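Local coordinates for putative exported protein (Bordetella pertussis Tohama I, PDB 2PFY), which binds pyroglutamic acid as an extracytoplasmic solute receptor, probably delivering it to a tripartite ATP-independent periplasmic (TRAP) transporter, at residues A[90-95]-A[239-244]; A[216-221]-A[228-233]; A[132-137]-A[270-275]. One frame throughout, in Å; residues are numbered along the deposited sequence.

The three contacts are spread over a two-lobed periplasmic solute receptor. Contacts 1 and 2 share helix 223-257, which runs from one contact to the other; their centres lie about 23 Å apart. Contact 2 is local in sequence: it joins helix 215-220 to the start of helix 223-257, and is nested inside the loops closed by contacts 1 and 3. Contacts 1 and 3 alternate along the chain, in the order 90-95, 132-137, 239-244, 270-275; their centres are about 27 Å apart. Contacts 2 and 3 are about 45 Å apart between centres. Contact 1, nearest the chain's centre, packs two helices not far from the ligand, while contacts 2 and 3 are packing on opposite sides of that centre.

Contact 1: A[90-95]-A[239-244]; sequences NESEKL and RGWQTA
The closest backbone approach between helical segments 90-95 and 239-244 is at E93 and W241, whose CA atoms are 8.4 Å apart. The gap is bridged by one large side chain, the indole of W241. Its chi1 of -78° sets CG anti to the carbonyl carbon and sends the ring toward helix 89-108. The six-membered ring does the touching, and its outer corner reaches the backbone of the other helix: W241 CH2 lies 3.4 Å from E93 N.

E93 lies partly over this ring. Its CB is 3.6 Å from W241 CZ3. Its CG stands over one face, 4.2 Å from the centroid of the six-membered ring of W241, a CH-pi contact. CG is anti to the backbone N (chi1 -168°), and the chain stays extended beyond it. The carboxylate therefore passes on beyond the ring, with its plane turned 39° from the indole. There E93 OE1 forms a salt bridge with R245, one turn further along the tryptophan's helix. The same arginine also bonds N90 OD1.

S92 adds a smaller contact. Its OG approaches W241 CH2 obliquely, at 3.6 Å. No hydrogen bond joins the two segments themselves; packing on the indole is reinforced by the bonds of R245.

This is helix-helix packing in which one tryptophan bridges helices 89-108 and 223-257. W241 and S92 are buried, while E93 lies at the exposed margin. The S92 side chain is about 11 Å from the bound pyroglutamic acid. Q208, on strand 208-214, touches both S92 and W241. Y15 of helix 15-30 packs on A244, and helix 290-300 lies against L95.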
loop_
_atom_site.group_PDB
_atom_site.type_symbol
_atom_site.label_atom_id
_atom_site.label_comp_id
_atom_site.label_asym_id
_atom_site.label_seq_id
_atom_site.Cartn_x
_atom_site.Cartn_y
_atom_site.Cartn_z
ATOM N N ASN A 90 8.968 11.878 5.035
ATOM C CA ASN A 90 9.170 12.292 6.453
ATOM C C ASN A 90 7.831 12.464 7.155
ATOM O O ASN A 90 7.638 11.965 8.255
ATOM C CB ASN A 90 10.013 13.583 6.560
ATOM C CG ASN A 90 11.521 13.327 6.391
ATOM O OD1 ASN A 90 11.976 12.197 6.155
ATOM N ND2 ASN A 90 12.301 14.398 6.499
ATOM N N GLU A 91 6.881 13.114 6.488
ATOM C CA GLU A 91 5.509 13.191 7.032
ATOM C C GLU A 91 4.876 11.798 7.145
ATOM O O GLU A 91 4.225 11.508 8.147
ATOM C CB GLU A 91 4.607 14.072 6.171
ATOM C CG GLU A 91 4.898 15.542 6.245
ATOM C CD GLU A 91 4.099 16.309 5.208
ATOM O OE1 GLU A 91 4.315 16.102 3.991
ATOM O OE2 GLU A 91 3.237 17.103 5.616
ATOM N N SER A 92 5.022 10.972 6.092
ATOM C CA SER A 92 4.459 9.609 6.079
ATOM C C SER A 92 4.942 8.808 7.286
ATOM O O SER A 92 4.155 8.105 7.942
ATOM C CB SER A 92 4.814 8.877 4.761
ATOM O OG SER A 92 4.082 7.658 4.617
ATOM N N GLU A 93 6.234 8.929 7.558
ATOM C CA GLU A 93 6.905 8.214 8.628
ATOM C C GLU A 93 6.368 8.611 10.013
ATOM O O GLU A 93 6.176 7.758 10.865
ATOM C CB GLU A 93 8.413 8.398 8.552
ATOM C CG GLU A 93 9.150 7.427 9.479
ATOM C CD GLU A 93 10.646 7.615 9.532
ATOM O OE1 GLU A 93 11.226 8.318 8.670
ATOM O OE2 GLU A 93 11.251 7.033 10.459
ATOM N N LYS A 94 6.112 9.902 10.195
ATOM C CA LYS A 94 5.548 10.441 11.415
ATOM C C LYS A 94 4.115 9.967 11.537
ATOM O O LYS A 94 3.699 9.505 12.602
ATOM C CB LYS A 94 5.614 11.970 11.396
ATOM C CG LYS A 94 5.135 12.661 12.700
ATOM C CD LYS A 94 5.549 14.150 12.705
ATOM C CE LYS A 94 5.163 14.840 14.033
ATOM N NZ LYS A 94 4.985 13.854 15.169
ATOM N N LEU A 95 3.369 10.033 10.435
ATOM C CA LEU A 95 2.012 9.504 10.419
ATOM C C LEU A 95 1.989 8.004 10.786
ATOM O O LEU A 95 1.127 7.560 11.555
ATOM C CB LEU A 95 1.326 9.780 9.064
ATOM C CG LEU A 95 -0.137 9.315 8.879
ATOM C CD1 LEU A 95 -1.106 9.929 9.959
ATOM C CD2 LEU A 95 -0.672 9.582 7.477
ATOM N N ARG A 239 14.412 -1.662 6.462
ATOM C CA ARG A 239 14.841 -1.928 5.082
ATOM C C ARG A 239 13.793 -1.368 4.117
ATOM O O ARG A 239 14.138 -0.777 3.075
ATOM C CB ARG A 239 15.030 -3.448 4.889
ATOM C CG ARG A 239 15.561 -3.904 3.547
ATOM C CD ARG A 239 15.477 -5.474 3.400
ATOM N NE ARG A 239 15.949 -6.036 4.603
ATOM C CZ ARG A 239 15.368 -6.937 5.379
ATOM N NH1 ARG A 239 14.240 -7.605 5.089
ATOM N NH2 ARG A 239 16.025 -7.197 6.465
ATOM N N GLY A 240 12.520 -1.564 4.466
ATOM C CA GLY A 240 11.408 -1.162 3.591
ATOM C C GLY A 240 11.372 0.343 3.390
ATOM O O GLY A 240 11.268 0.826 2.260
ATOM N N TRP A 241 11.421 1.080 4.501
ATOM C CA TRP A 241 11.523 2.529 4.454
ATOM C C TRP A 241 12.764 3.040 3.703
ATOM O O TRP A 241 12.650 3.982 2.919
ATOM C CB TRP A 241 11.437 3.148 5.874
ATOM C CG TRP A 241 10.016 3.187 6.335
ATOM C CD1 TRP A 241 9.296 2.157 6.937
ATOM C CD2 TRP A 241 9.106 4.261 6.164
ATOM N NE1 TRP A 241 8.009 2.560 7.151
ATOM C CE2 TRP A 241 7.858 3.842 6.680
ATOM C CE3 TRP A 241 9.216 5.556 5.609
ATOM C CZ2 TRP A 241 6.732 4.684 6.694
ATOM C CZ3 TRP A 241 8.087 6.389 5.618
ATOM C CH2 TRP A 241 6.869 5.949 6.148
ATOM N N GLN A 242 13.938 2.464 3.963
ATOM C CA GLN A 242 15.168 2.881 3.235
ATOM C C GLN A 242 15.044 2.632 1.698
ATOM O O GLN A 242 15.469 3.440 0.858
ATOM C CB GLN A 242 16.385 2.100 3.738
ATOM C CG GLN A 242 16.790 2.344 5.195
ATOM C CD GLN A 242 17.897 1.367 5.686
ATOM O OE1 GLN A 242 18.231 0.367 5.015
ATOM N NE2 GLN A 242 18.472 1.675 6.849
ATOM N N THR A 243 14.490 1.489 1.341
ATOM C CA THR A 243 14.374 1.128 -0.082
ATOM C C THR A 243 13.426 2.069 -0.825
ATOM O O THR A 243 13.754 2.541 -1.916
ATOM C CB THR A 243 13.912 -0.349 -0.226
ATOM O OG1 THR A 243 14.909 -1.174 0.378
ATOM C CG2 THR A 243 13.781 -0.747 -1.700
ATOM N N ALA A 244 12.261 2.337 -0.232
ATOM C CA ALA A 244 11.282 3.248 -0.835
ATOM C C ALA A 244 11.911 4.611 -1.085
ATOM O O ALA A 244 11.846 5.146 -2.222
ATOM C CB ALA A 244 10.031 3.371 0.042
#

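Contact 2: A[216-221]-A[228-233]; sequences RAFQRL and AVLDAG
F218 has CG anti to its own N (chi1 -177°), which points the phenyl ring at helix 223-257. V229 has CG1 anti to the backbone N (chi1 170°), and this branch meets the ring. The end of L230 reaches the same ring at F218 CZ.

The contact is wholly apolar and centres on the outer part of that ring. V229 CG1 lies near the ring plane, at the edge, 3.9 Å from F218 CE1. V229 CB is almost as near, at 4.0 Å from the same F218 CE1. The two side chains run past each other in opposite directions. L230 comes to the next ring atom along: its CG is 3.8 Å from F218 CZ, with both methyls close behind. Here the side chains cross at about a right angle, and F218 CZ lies against the branch point of L230.

L221 adds a looser contact. Its CD1 is 4.4 Å from V229 CG2, the valine branch not used by F218. Thus V229 meets one residue with each methyl. No hydrogen bond joins the segments, and the nearest CA atoms, those of F218 and V229, remain 9.0 Å apart.

Helix 215-220 and the first part of helix 223-257 are consecutive helices joined by a short turn, and these side chains pack between them. V229 also packs on F23 of helix 15-30. L35 of strand 35-40 touches both L221 and V229, and W4 of strand 2-7 lies against A217 and L221.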
loop_
_atom_site.group_PDB
_atom_site.type_symbol
_atom_site.label_atom_id
_atom_site.label_comp_id
_atom_site.label_asym_id
_atom_site.label_seq_id
_atom_site.Cartn_x
_atom_site.Cartn_y
_atom_site.Cartn_z
ATOM N N ARG A 216 -2.959 -17.111 16.832
ATOM C CA ARG A 216 -2.860 -18.487 17.342
ATOM C C ARG A 216 -1.635 -19.247 16.815
ATOM O O ARG A 216 -0.893 -19.860 17.584
ATOM C CB ARG A 216 -4.159 -19.275 17.082
ATOM C CG ARG A 216 -4.073 -20.760 17.451
ATOM C CD ARG A 216 -5.392 -21.355 17.983
ATOM N NE ARG A 216 -6.412 -20.332 18.284
ATOM C CZ ARG A 216 -6.889 -20.046 19.496
ATOM N NH1 ARG A 216 -6.463 -20.711 20.575
ATOM N NH2 ARG A 216 -7.810 -19.096 19.621
ATOM N N ALA A 217 -1.394 -19.155 15.513
ATOM C CA ALA A 217 -0.219 -19.748 14.919
ATOM C C ALA A 217 1.039 -19.120 15.524
ATOM O O ALA A 217 1.986 -19.844 15.890
ATOM C CB ALA A 217 -0.237 -19.557 13.385
ATOM N N PHE A 218 1.066 -17.784 15.605
ATOM C CA PHE A 218 2.229 -17.057 16.161
ATOM C C PHE A 218 2.464 -17.495 17.619
ATOM O O PHE A 218 3.596 -17.818 18.003
ATOM C CB PHE A 218 1.982 -15.539 16.110
ATOM C CG PHE A 218 3.150 -14.692 16.599
ATOM C CD1 PHE A 218 4.240 -14.412 15.760
ATOM C CD2 PHE A 218 3.133 -14.139 17.870
ATOM C CE1 PHE A 218 5.306 -13.611 16.217
ATOM C CE2 PHE A 218 4.193 -13.364 18.349
ATOM C CZ PHE A 218 5.283 -13.092 17.528
ATOM N N GLN A 219 1.398 -17.506 18.418
ATOM C CA GLN A 219 1.508 -17.825 19.859
ATOM C C GLN A 219 1.968 -19.270 20.090
ATOM O O GLN A 219 2.522 -19.603 21.167
ATOM C CB GLN A 219 0.177 -17.549 20.593
ATOM C CG GLN A 219 -0.139 -16.069 20.812
ATOM C CD GLN A 219 -1.484 -15.820 21.559
ATOM O OE1 GLN A 219 -2.502 -16.533 21.366
ATOM N NE2 GLN A 219 -1.488 -14.783 22.404
ATOM N N ARG A 220 1.799 -20.132 19.084
ATOM C CA ARG A 220 2.226 -21.530 19.258
ATOM C C ARG A 220 3.730 -21.764 19.017
ATOM O O ARG A 220 4.260 -22.782 19.399
ATOM C CB ARG A 220 1.244 -22.553 18.605
ATOM C CG ARG A 220 1.672 -23.275 17.350
ATOM C CD ARG A 220 0.640 -24.393 16.981
ATOM N NE ARG A 220 -0.721 -23.889 16.944
ATOM C CZ ARG A 220 -1.330 -23.440 15.839
ATOM N NH1 ARG A 220 -0.705 -23.432 14.650
ATOM N NH2 ARG A 220 -2.578 -22.990 15.919
ATOM N N LEU A 221 4.434 -20.763 18.469
ATOM C CA LEU A 221 5.865 -20.887 18.268
ATOM C C LEU A 221 6.577 -20.791 19.627
ATOM O O LEU A 221 6.049 -20.168 20.528
ATOM C CB LEU A 221 6.355 -19.734 17.394
ATOM C CG LEU A 221 5.793 -19.733 15.977
ATOM C CD1 LEU A 221 6.134 -18.400 15.262
ATOM C CD2 LEU A 221 6.361 -20.937 15.220
ATOM N N ALA A 228 12.355 -13.862 17.402
ATOM C CA ALA A 228 13.064 -13.805 16.142
ATOM C C ALA A 228 12.169 -13.231 15.000
ATOM O O ALA A 228 12.630 -12.396 14.183
ATOM C CB ALA A 228 13.652 -15.178 15.773
ATOM N N VAL A 229 10.899 -13.623 14.969
ATOM C CA VAL A 229 9.978 -13.101 13.931
ATOM C C VAL A 229 9.803 -11.591 14.067
ATOM O O VAL A 229 9.866 -10.815 13.064
ATOM C CB VAL A 229 8.602 -13.803 13.993
ATOM C CG1 VAL A 229 7.540 -13.087 13.060
ATOM C CG2 VAL A 229 8.744 -15.249 13.603
ATOM N N LEU A 230 9.568 -11.159 15.300
ATOM C CA LEU A 230 9.402 -9.735 15.541
ATOM C C LEU A 230 10.661 -8.927 15.200
ATOM O O LEU A 230 10.549 -7.853 14.614
ATOM C CB LEU A 230 8.875 -9.453 16.950
ATOM C CG LEU A 230 7.454 -9.987 17.231
ATOM C CD1 LEU A 230 6.996 -9.568 18.614
ATOM C CD2 LEU A 230 6.447 -9.480 16.207
ATOM N N ASP A 231 11.844 -9.465 15.511
ATOM C CA ASP A 231 13.111 -8.788 15.248
ATOM C C ASP A 231 13.385 -8.754 13.742
ATOM O O ASP A 231 13.839 -7.731 13.182
ATOM C CB ASP A 231 14.262 -9.520 15.966
ATOM C CG ASP A 231 14.231 -9.333 17.495
ATOM O OD1 ASP A 231 13.408 -8.535 18.023
ATOM O OD2 ASP A 231 15.036 -10.009 18.174
ATOM N N ALA A 232 13.133 -9.874 13.076
ATOM C CA ALA A 232 13.289 -9.888 11.624
ATOM C C ALA A 232 12.311 -8.866 10.992
ATOM O O ALA A 232 12.661 -8.165 10.033
ATOM C CB ALA A 232 13.123 -11.289 11.059
ATOM N N GLY A 233 11.121 -8.741 11.581
ATOM C CA GLY A 233 10.137 -7.759 11.143
ATOM C C GLY A 233 10.650 -6.334 11.303
ATOM O O GLY A 233 10.530 -5.502 10.391
#

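Contact 3: A[132-137]-A[270-275]; sequences AALADL and AKELQA
L134 and E272 lie alongside each other and run in opposite directions. E272 meets the backbone amide of L134 with its carboxylate and the leucine side chain with its stem. Its CG is anti to the carbonyl carbon (chi1 -68°), and the extended chain beyond carries the carboxylate out to the loop. There OE1 accepts a hydrogen bond from L134 N at 2.6 Å. The bond is nearly straight, 175° at the hydrogen. It arrives on the syn side of OE1, 20° out of the carboxylate plane. Going the other way, L134 CD1 is 3.5 Å from E272 CB. The same OE1 also lies close to L134 CB and CG and, less closely, to A133 CB.

The second oxygen is held too. A water donates to E272 OE2 and accepts from A135 N, and Q268 also bonds OE2. The carboxylate thus reaches two successive amides, L134 N directly and A135 N through the water. Within the loop, D136 OD2 accepts from A132 N at 2.9 Å.

Further along the leucine, L134 CD2 approaches L273 CD2 at 4.3 Å. The contact fastens the loop between strands 124-127 and 141-144 to helix 267-287. L269 and I276 of that helix also touch L134, M156 packs on L134 and L137, and F84 lies against L273.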
loop_
_atom_site.group_PDB
_atom_site.type_symbol
_atom_site.label_atom_id
_atom_site.label_comp_id
_atom_site.label_asym_id
_atom_site.label_seq_id
_atom_site.Cartn_x
_atom_site.Cartn_y
_atom_site.Cartn_z
ATOM N N ALA A 132 -4.371 18.533 -17.088
ATOM C CA ALA A 132 -3.940 19.733 -16.367
ATOM C C ALA A 132 -4.907 20.168 -15.237
ATOM O O ALA A 132 -4.583 21.050 -14.455
ATOM C CB ALA A 132 -3.700 20.911 -17.356
ATOM N N ALA A 133 -6.089 19.555 -15.181
ATOM C CA ALA A 133 -7.115 19.846 -14.169
ATOM C C ALA A 133 -8.101 18.678 -14.087
ATOM O O ALA A 133 -8.173 17.888 -15.002
ATOM C CB ALA A 133 -7.873 21.159 -14.532
ATOM N N LEU A 134 -8.871 18.593 -13.000
ATOM C CA LEU A 134 -9.881 17.517 -12.837
ATOM C C LEU A 134 -10.848 17.340 -14.000
ATOM O O LEU A 134 -11.233 16.203 -14.329
ATOM C CB LEU A 134 -10.639 17.640 -11.509
ATOM C CG LEU A 134 -9.843 17.256 -10.251
ATOM C CD1 LEU A 134 -10.664 17.461 -8.987
ATOM C CD2 LEU A 134 -9.281 15.814 -10.328
ATOM N N ALA A 135 -11.200 18.453 -14.665
ATOM C CA ALA A 135 -12.085 18.430 -15.828
ATOM C C ALA A 135 -11.640 17.434 -16.900
ATOM O O ALA A 135 -12.470 16.835 -17.584
ATOM C CB ALA A 135 -12.235 19.866 -16.446
ATOM N N ASP A 136 -10.325 17.272 -17.044
ATOM C CA ASP A 136 -9.749 16.352 -18.025
ATOM C C ASP A 136 -10.110 14.883 -17.707
ATOM O O ASP A 136 -10.164 14.023 -18.612
ATOM C CB ASP A 136 -8.218 16.593 -18.138
ATOM C CG ASP A 136 -7.897 17.918 -18.797
ATOM O OD1 ASP A 136 -8.682 18.313 -19.703
ATOM O OD2 ASP A 136 -6.889 18.571 -18.426
ATOM N N LEU A 137 -10.435 14.637 -16.441
ATOM C CA LEU A 137 -10.748 13.301 -15.963
ATOM C C LEU A 137 -12.252 13.056 -15.740
ATOM O O LEU A 137 -12.664 11.992 -15.282
ATOM C CB LEU A 137 -9.904 12.988 -14.706
ATOM C CG LEU A 137 -8.397 12.868 -14.980
ATOM C CD1 LEU A 137 -7.597 12.987 -13.665
ATOM C CD2 LEU A 137 -8.061 11.558 -15.722
ATOM N N ALA A 270 -3.072 20.395 -8.710
ATOM C CA ALA A 270 -2.544 20.477 -7.331
ATOM C C ALA A 270 -3.605 21.101 -6.437
ATOM O O ALA A 270 -3.955 20.533 -5.403
ATOM C CB ALA A 270 -1.233 21.284 -7.255
ATOM N N LYS A 271 -4.140 22.249 -6.869
ATOM C CA LYS A 271 -5.199 22.933 -6.117
ATOM C C LYS A 271 -6.408 22.033 -5.850
ATOM O O LYS A 271 -6.898 21.971 -4.737
ATOM C CB LYS A 271 -5.652 24.217 -6.859
ATOM C CG LYS A 271 -5.158 25.498 -6.239
ATOM C CD LYS A 271 -5.561 26.735 -7.090
ATOM C CE LYS A 271 -6.880 27.399 -6.646
ATOM N NZ LYS A 271 -8.100 26.644 -7.051
ATOM N N GLU A 272 -6.876 21.336 -6.875
ATOM C CA GLU A 272 -8.121 20.569 -6.784
ATOM C C GLU A 272 -7.963 19.314 -5.924
ATOM O O GLU A 272 -8.871 18.954 -5.160
ATOM C CB GLU A 272 -8.646 20.227 -8.184
ATOM C CG GLU A 272 -9.159 21.465 -9.008
ATOM C CD GLU A 272 -9.340 21.171 -10.507
ATOM O OE1 GLU A 272 -8.652 20.257 -11.054
ATOM O OE2 GLU A 272 -10.166 21.870 -11.154
ATOM N N LEU A 273 -6.809 18.647 -6.036
ATOM C CA LEU A 273 -6.525 17.465 -5.201
ATOM C C LEU A 273 -6.347 17.839 -3.733
ATOM O O LEU A 273 -6.748 17.079 -2.851
ATOM C CB LEU A 273 -5.295 16.714 -5.719
ATOM C CG LEU A 273 -5.426 16.015 -7.085
ATOM C CD1 LEU A 273 -4.084 15.340 -7.508
ATOM C CD2 LEU A 273 -6.555 14.995 -7.087
ATOM N N GLN A 274 -5.742 19.002 -3.481
ATOM C CA GLN A 274 -5.637 19.563 -2.126
ATOM C C GLN A 274 -7.027 19.809 -1.520
ATOM O O GLN A 274 -7.263 19.509 -0.348
ATOM C CB GLN A 274 -4.787 20.847 -2.111
ATOM C CG GLN A 274 -3.254 20.577 -2.250
ATOM C CD GLN A 274 -2.421 21.785 -2.720
ATOM O OE1 GLN A 274 -2.922 22.911 -2.828
ATOM N NE2 GLN A 274 -1.138 21.543 -3.005
ATOM N N ALA A 275 -7.940 20.345 -2.322
ATOM C CA ALA A 275 -9.331 20.539 -1.876
ATOM C C ALA A 275 -10.018 19.188 -1.623
ATOM O O ALA A 275 -10.735 19.042 -0.618
ATOM C CB ALA A 275 -10.133 21.399 -2.866
HETATM O O HOH W 1 -11.099 21.077 -13.299
#